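PDB 1QHB: haloperoxidase from Corallina officinalis, which catalyses the vanadate-dependent halogenation of organic substrates, using hydrogen peroxide to oxidise bromide. Local coordinates for residues 231-236 with 522-527; 504-509 with 528-533. All blocks are in the same frame, centred on the assembly; numbering follows the deposited sequence.

Contact 1: residues 231-236 with 522-527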
loop_
_atom_site.group_PDB
_atom_site.type_symbol
_atom_site.label_atom_id
_atom_site.label_comp_id
_atom_site.label_asym_id
_atom_site.label_seq_id
_atom_site.Cartn_x
_atom_site.Cartn_y
_atom_site.Cartn_z
ATOM N N SER A 231 46.946 25.343 -1.987
ATOM C CA SER A 231 47.947 25.125 -0.971
ATOM C C SER A 231 49.389 25.385 -1.384
ATOM O O SER A 231 50.211 25.749 -0.526
ATOM C CB SER A 231 47.910 23.669 -0.433
ATOM O OG SER A 231 46.738 23.579 0.368
ATOM N N GLU A 232 49.704 25.216 -2.662
ATOM C CA GLU A 232 51.054 25.470 -3.145
ATOM C C GLU A 232 51.317 26.856 -3.659
ATOM O O GLU A 232 52.440 27.142 -4.045
ATOM C CB GLU A 232 51.434 24.387 -4.188
ATOM C CG GLU A 232 51.692 23.133 -3.350
ATOM C CD GLU A 232 51.976 21.838 -4.054
ATOM O OE1 GLU A 232 52.668 21.809 -5.080
ATOM O OE2 GLU A 232 51.522 20.785 -3.558
ATOM N N VAL A 233 50.340 27.758 -3.545
ATOM C CA VAL A 233 50.535 29.121 -4.014
ATOM C C VAL A 233 50.837 30.030 -2.858
ATOM O O VAL A 233 50.009 30.040 -1.938
ATOM C CB VAL A 233 49.235 29.638 -4.689
ATOM C CG1 VAL A 233 49.411 31.086 -5.168
ATOM C CG2 VAL A 233 48.857 28.753 -5.873
ATOM N N GLY A 234 51.895 30.813 -2.871
ATOM C CA GLY A 234 52.040 31.795 -1.793
ATOM C C GLY A 234 52.591 31.167 -0.529
ATOM O O GLY A 234 53.204 30.092 -0.476
ATOM N N PRO A 235 52.460 31.924 0.549
ATOM C CA PRO A 235 52.950 31.510 1.846
ATOM C C PRO A 235 52.362 30.188 2.301
ATOM O O PRO A 235 51.265 29.797 1.903
ATOM C CB PRO A 235 52.604 32.644 2.785
ATOM C CG PRO A 235 52.261 33.794 1.902
ATOM C CD PRO A 235 51.758 33.225 0.611
ATOM N N TYR A 236 53.097 29.542 3.206
ATOM C CA TYR A 236 52.724 28.242 3.711
ATOM C C TYR A 236 51.385 28.337 4.436
ATOM O O TYR A 236 50.534 27.474 4.290
ATOM C CB TYR A 236 53.834 27.780 4.685
ATOM C CG TYR A 236 53.554 26.349 5.090
ATOM C CD1 TYR A 236 52.584 26.079 6.036
ATOM C CD2 TYR A 236 54.215 25.286 4.513
ATOM C CE1 TYR A 236 52.260 24.791 6.399
ATOM C CE2 TYR A 236 53.909 23.975 4.899
ATOM C CZ TYR A 236 52.926 23.742 5.806
ATOM O OH TYR A 236 52.566 22.472 6.186
ATOM N N SER A 522 53.849 40.222 2.681
ATOM C CA SER A 522 54.611 39.130 2.095
ATOM C C SER A 522 55.358 39.552 0.837
ATOM O O SER A 522 54.929 40.473 0.144
ATOM C CB SER A 522 53.583 38.040 1.725
ATOM O OG SER A 522 54.163 37.064 0.892
ATOM N N SER A 523 56.314 38.737 0.389
ATOM C CA SER A 523 56.998 39.084 -0.881
ATOM C C SER A 523 56.177 38.528 -2.045
ATOM O O SER A 523 56.367 38.916 -3.195
ATOM C CB SER A 523 58.419 38.537 -0.923
ATOM O OG SER A 523 58.338 37.139 -0.636
ATOM N N PHE A 524 55.296 37.568 -1.754
ATOM C CA PHE A 524 54.391 37.069 -2.785
ATOM C C PHE A 524 53.423 38.208 -3.101
ATOM O O PHE A 524 52.764 38.816 -2.253
ATOM C CB PHE A 524 53.663 35.834 -2.301
ATOM C CG PHE A 524 52.747 35.250 -3.326
ATOM C CD1 PHE A 524 53.254 34.429 -4.322
ATOM C CD2 PHE A 524 51.377 35.517 -3.288
ATOM C CE1 PHE A 524 52.407 33.859 -5.254
ATOM C CE2 PHE A 524 50.525 34.981 -4.243
ATOM C CZ PHE A 524 51.066 34.143 -5.219
ATOM N N PRO A 525 53.336 38.586 -4.359
ATOM C CA PRO A 525 52.478 39.667 -4.783
ATOM C C PRO A 525 50.991 39.433 -4.531
ATOM O O PRO A 525 50.265 40.352 -4.118
ATOM C CB PRO A 525 52.719 39.781 -6.282
ATOM C CG PRO A 525 53.888 38.924 -6.609
ATOM C CD PRO A 525 54.084 37.941 -5.478
ATOM N N GLY A 526 50.496 38.231 -4.836
ATOM C CA GLY A 526 49.055 37.978 -4.728
ATOM C C GLY A 526 48.560 38.192 -6.161
ATOM O O GLY A 526 49.372 38.318 -7.078
ATOM N N PRO A 527 47.266 38.227 -6.357
ATOM C CA PRO A 527 46.311 38.024 -5.277
ATOM C C PRO A 527 46.146 36.533 -5.039
ATOM O O PRO A 527 46.616 35.660 -5.760
ATOM C CB PRO A 527 45.039 38.635 -5.897
ATOM C CG PRO A 527 45.142 38.146 -7.315
ATOM C CD PRO A 527 46.590 38.408 -7.672
#
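The ring of F524 has the CA of G234 over one face, close to the ring centre. This is a CH-pi contact: G234 CA stands 3.8 Å from the centroid of the F524 ring, 11° off the ring normal. V233 comes to the far end of the ring obliquely, with its CG1 3.5 Å from F524 CZ. CG of F524 is anti to the backbone N (chi1 -178°), which carries the ring out from its own loop to lie against the 233-234 backbone. At G234 phi is positive (80°), and a CB would be jammed against the carbonyl O of V233 and would clash with CD of P235. P235 adds a looser apolar contact, its CD 4.3 Å from F524 CB, and its CG rests 3.9 Å from S522 OG. S522 OG accepts from the backbone N of F524 at 2.9 Å, which makes an ST turn. S522 OG is also hydrogen-bonded to E511. With an alanine at F524 the ring goes, and G234 CA and V233 CG1 are likely to lose the surface they pack on, opening a gap between the two loops. No hydrogen bond joins the two segments, so apolar packing carries the contact. It joins two irregular loops at the surface of the subunit. Segment 231-236 belongs to the loop that follows helix 208-213 and precedes strand 251-253 in the chain, and it is tied to helix 530-548 by K536, which bonds V233 O and P235 O. Segment 522-527 connects strand 519-521 to strand 528-529.

Contact 2: residues 504-509 with 528-533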
loop_
_atom_site.group_PDB
_atom_site.type_symbol
_atom_site.label_atom_id
_atom_site.label_comp_id
_atom_site.label_asym_id
_atom_site.label_seq_id
_atom_site.Cartn_x
_atom_site.Cartn_y
_atom_site.Cartn_z
ATOM N N PHE A 504 36.530 35.157 -5.297
ATOM C CA PHE A 504 36.823 36.560 -5.018
ATOM C C PHE A 504 38.302 36.598 -4.635
ATOM O O PHE A 504 38.779 35.634 -4.002
ATOM C CB PHE A 504 35.950 37.059 -3.890
ATOM C CG PHE A 504 36.055 38.459 -3.365
ATOM C CD1 PHE A 504 35.434 39.485 -4.014
ATOM C CD2 PHE A 504 36.820 38.755 -2.246
ATOM C CE1 PHE A 504 35.532 40.779 -3.528
ATOM C CE2 PHE A 504 36.954 40.029 -1.759
ATOM C CZ PHE A 504 36.287 41.059 -2.399
ATOM N N GLN A 505 38.985 37.654 -5.029
ATOM C CA GLN A 505 40.408 37.761 -4.756
ATOM C C GLN A 505 40.738 38.558 -3.497
ATOM O O GLN A 505 40.070 39.464 -3.012
ATOM C CB GLN A 505 41.072 38.372 -5.990
ATOM C CG GLN A 505 40.975 37.425 -7.176
ATOM C CD GLN A 505 41.507 37.966 -8.487
ATOM O OE1 GLN A 505 41.467 37.258 -9.489
ATOM N NE2 GLN A 505 41.978 39.183 -8.510
ATOM N N ILE A 506 41.817 38.088 -2.859
ATOM C CA ILE A 506 42.426 38.702 -1.694
ATOM C C ILE A 506 43.720 39.369 -2.171
ATOM O O ILE A 506 44.633 38.718 -2.703
ATOM C CB ILE A 506 42.716 37.678 -0.592
ATOM C CG1 ILE A 506 41.428 36.946 -0.132
ATOM C CG2 ILE A 506 43.345 38.358 0.611
ATOM C CD1 ILE A 506 41.744 35.709 0.694
ATOM N N ASP A 507 43.774 40.677 -2.062
ATOM C CA ASP A 507 44.910 41.450 -2.530
ATOM C C ASP A 507 46.001 41.744 -1.509
ATOM O O ASP A 507 47.112 42.073 -1.926
ATOM C CB ASP A 507 44.394 42.790 -3.087
ATOM C CG ASP A 507 43.422 42.577 -4.233
ATOM O OD1 ASP A 507 43.727 41.753 -5.121
ATOM O OD2 ASP A 507 42.360 43.233 -4.223
ATOM N N GLN A 508 45.744 41.662 -0.219
ATOM C CA GLN A 508 46.724 41.913 0.828
ATOM C C GLN A 508 47.219 40.567 1.361
ATOM O O GLN A 508 46.414 39.760 1.850
ATOM C CB GLN A 508 46.137 42.686 1.985
ATOM C CG GLN A 508 45.635 44.101 1.767
ATOM C CD GLN A 508 45.208 44.689 3.114
ATOM O OE1 GLN A 508 44.281 44.210 3.773
ATOM N NE2 GLN A 508 45.909 45.737 3.536
ATOM N N VAL A 509 48.479 40.267 1.161
ATOM C CA VAL A 509 49.075 39.021 1.563
ATOM C C VAL A 509 50.072 39.272 2.673
ATOM O O VAL A 509 50.990 40.070 2.509
ATOM C CB VAL A 509 49.754 38.270 0.413
ATOM C CG1 VAL A 509 50.093 36.838 0.807
ATOM C CG2 VAL A 509 48.836 38.205 -0.810
ATOM N N LEU A 528 45.444 36.195 -3.987
ATOM C CA LEU A 528 45.081 34.816 -3.658
ATOM C C LEU A 528 43.566 34.775 -3.783
ATOM O O LEU A 528 42.968 35.852 -3.851
ATOM C CB LEU A 528 45.521 34.571 -2.214
ATOM C CG LEU A 528 47.048 34.524 -1.994
ATOM C CD1 LEU A 528 47.375 34.501 -0.517
ATOM C CD2 LEU A 528 47.613 33.278 -2.661
ATOM N N THR A 529 42.918 33.632 -3.792
ATOM C CA THR A 529 41.458 33.611 -3.841
ATOM C C THR A 529 41.016 33.036 -2.502
ATOM O O THR A 529 41.793 32.285 -1.867
ATOM C CB THR A 529 40.913 32.722 -4.980
ATOM O OG1 THR A 529 41.351 31.373 -4.795
ATOM C CG2 THR A 529 41.482 33.097 -6.342
ATOM N N VAL A 530 39.780 33.285 -2.138
ATOM C CA VAL A 530 39.178 32.742 -0.941
ATOM C C VAL A 530 39.200 31.231 -0.981
ATOM O O VAL A 530 39.527 30.547 0.002
ATOM C CB VAL A 530 37.727 33.263 -0.826
ATOM C CG1 VAL A 530 36.950 32.591 0.319
ATOM C CG2 VAL A 530 37.733 34.753 -0.580
ATOM N N ALA A 531 38.864 30.624 -2.123
ATOM C CA ALA A 531 38.842 29.163 -2.232
ATOM C C ALA A 531 40.224 28.582 -1.997
ATOM O O ALA A 531 40.372 27.515 -1.345
ATOM C CB ALA A 531 38.336 28.681 -3.587
ATOM N N GLY A 532 41.251 29.170 -2.629
ATOM C CA GLY A 532 42.599 28.598 -2.437
ATOM C C GLY A 532 43.091 28.783 -1.008
ATOM O O GLY A 532 43.775 27.903 -0.518
ATOM N N GLU A 533 42.760 29.870 -0.291
ATOM C CA GLU A 533 43.183 30.066 1.080
ATOM C C GLU A 533 42.316 29.241 2.058
ATOM O O GLU A 533 42.735 28.978 3.188
ATOM C CB GLU A 533 43.135 31.551 1.461
ATOM C CG GLU A 533 44.248 32.385 0.801
ATOM C CD GLU A 533 45.620 31.832 1.192
ATOM O OE1 GLU A 533 45.999 32.006 2.385
ATOM O OE2 GLU A 533 46.247 31.207 0.314
#
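I506 and L528 form the hydrogen-bonded pair of a short antiparallel two-stranded sheet, whose second strand, 528-529, runs directly into helix 530-548. The first strand, 505-506, follows helix 484-499. I506 N gives a nearly straight bond to L528 O, 2.7 Å long at 178°, with the donor tilted from the carbonyl plane. L528 N returns one to I506 O at 2.9 Å, in the carbonyl plane. Beside them Q505 and T529 make a non-hydrogen-bonded pair, their CA atoms 4.4 Å apart. The next bond goes into the helix: V530 N donates to F504 O at 3.2 Å, nearly along the C=O axis. The same carbonyl takes a CA-H...O contact from T529.

I506 and L528 lie on one face of the sheet. CG1 of I506 is anti to its carbonyl carbon (chi1 -59°), and the extended chain beyond it brings CD1 near V530 CG2, and to 4.2 Å from E533 CG. V509 crosses L528 at about a right angle, with its CG1 3.8 Å from L528 CD1. At the edge of the F504 ring, near its plane, lies V530 CG2. The carboxylate of E533 turns to other partners, a salt bridge to K536 and the backbone N of Q239. R44 of a second subunit packs on F504 and Q505.

T529 closes the strand as the N-cap of the helix. Its OG1 accepts from G532 N at 3.1 Å, and its backbone O accepts from E533 N in the first turn. A threonine N-cap directly after a short antiparallel pair is characteristic of a strand that passes straight into a helix.

Overall arrangement
The centres of contact 1 and contact 2 lie about 9 Å apart, on the same side of the chain's centre. Along the chain their segments alternate: 231-236, 504-509, 522-527, 528-533. Segment 522-527 runs straight into 528-533, so the F524 loop and the strand with its helix start are continuous. The contacts also touch: S522 N probably bonds to V509 O, 2.9 Å away, and P527 packs on Q505, I506 and D507. Helix 530-548 links both, since K536 bonds the 231-236 loop and E533. Together they join the far earlier loop and the 504-533 region to helix 530-548, along much of its length, away from the vanadate and calcium sites.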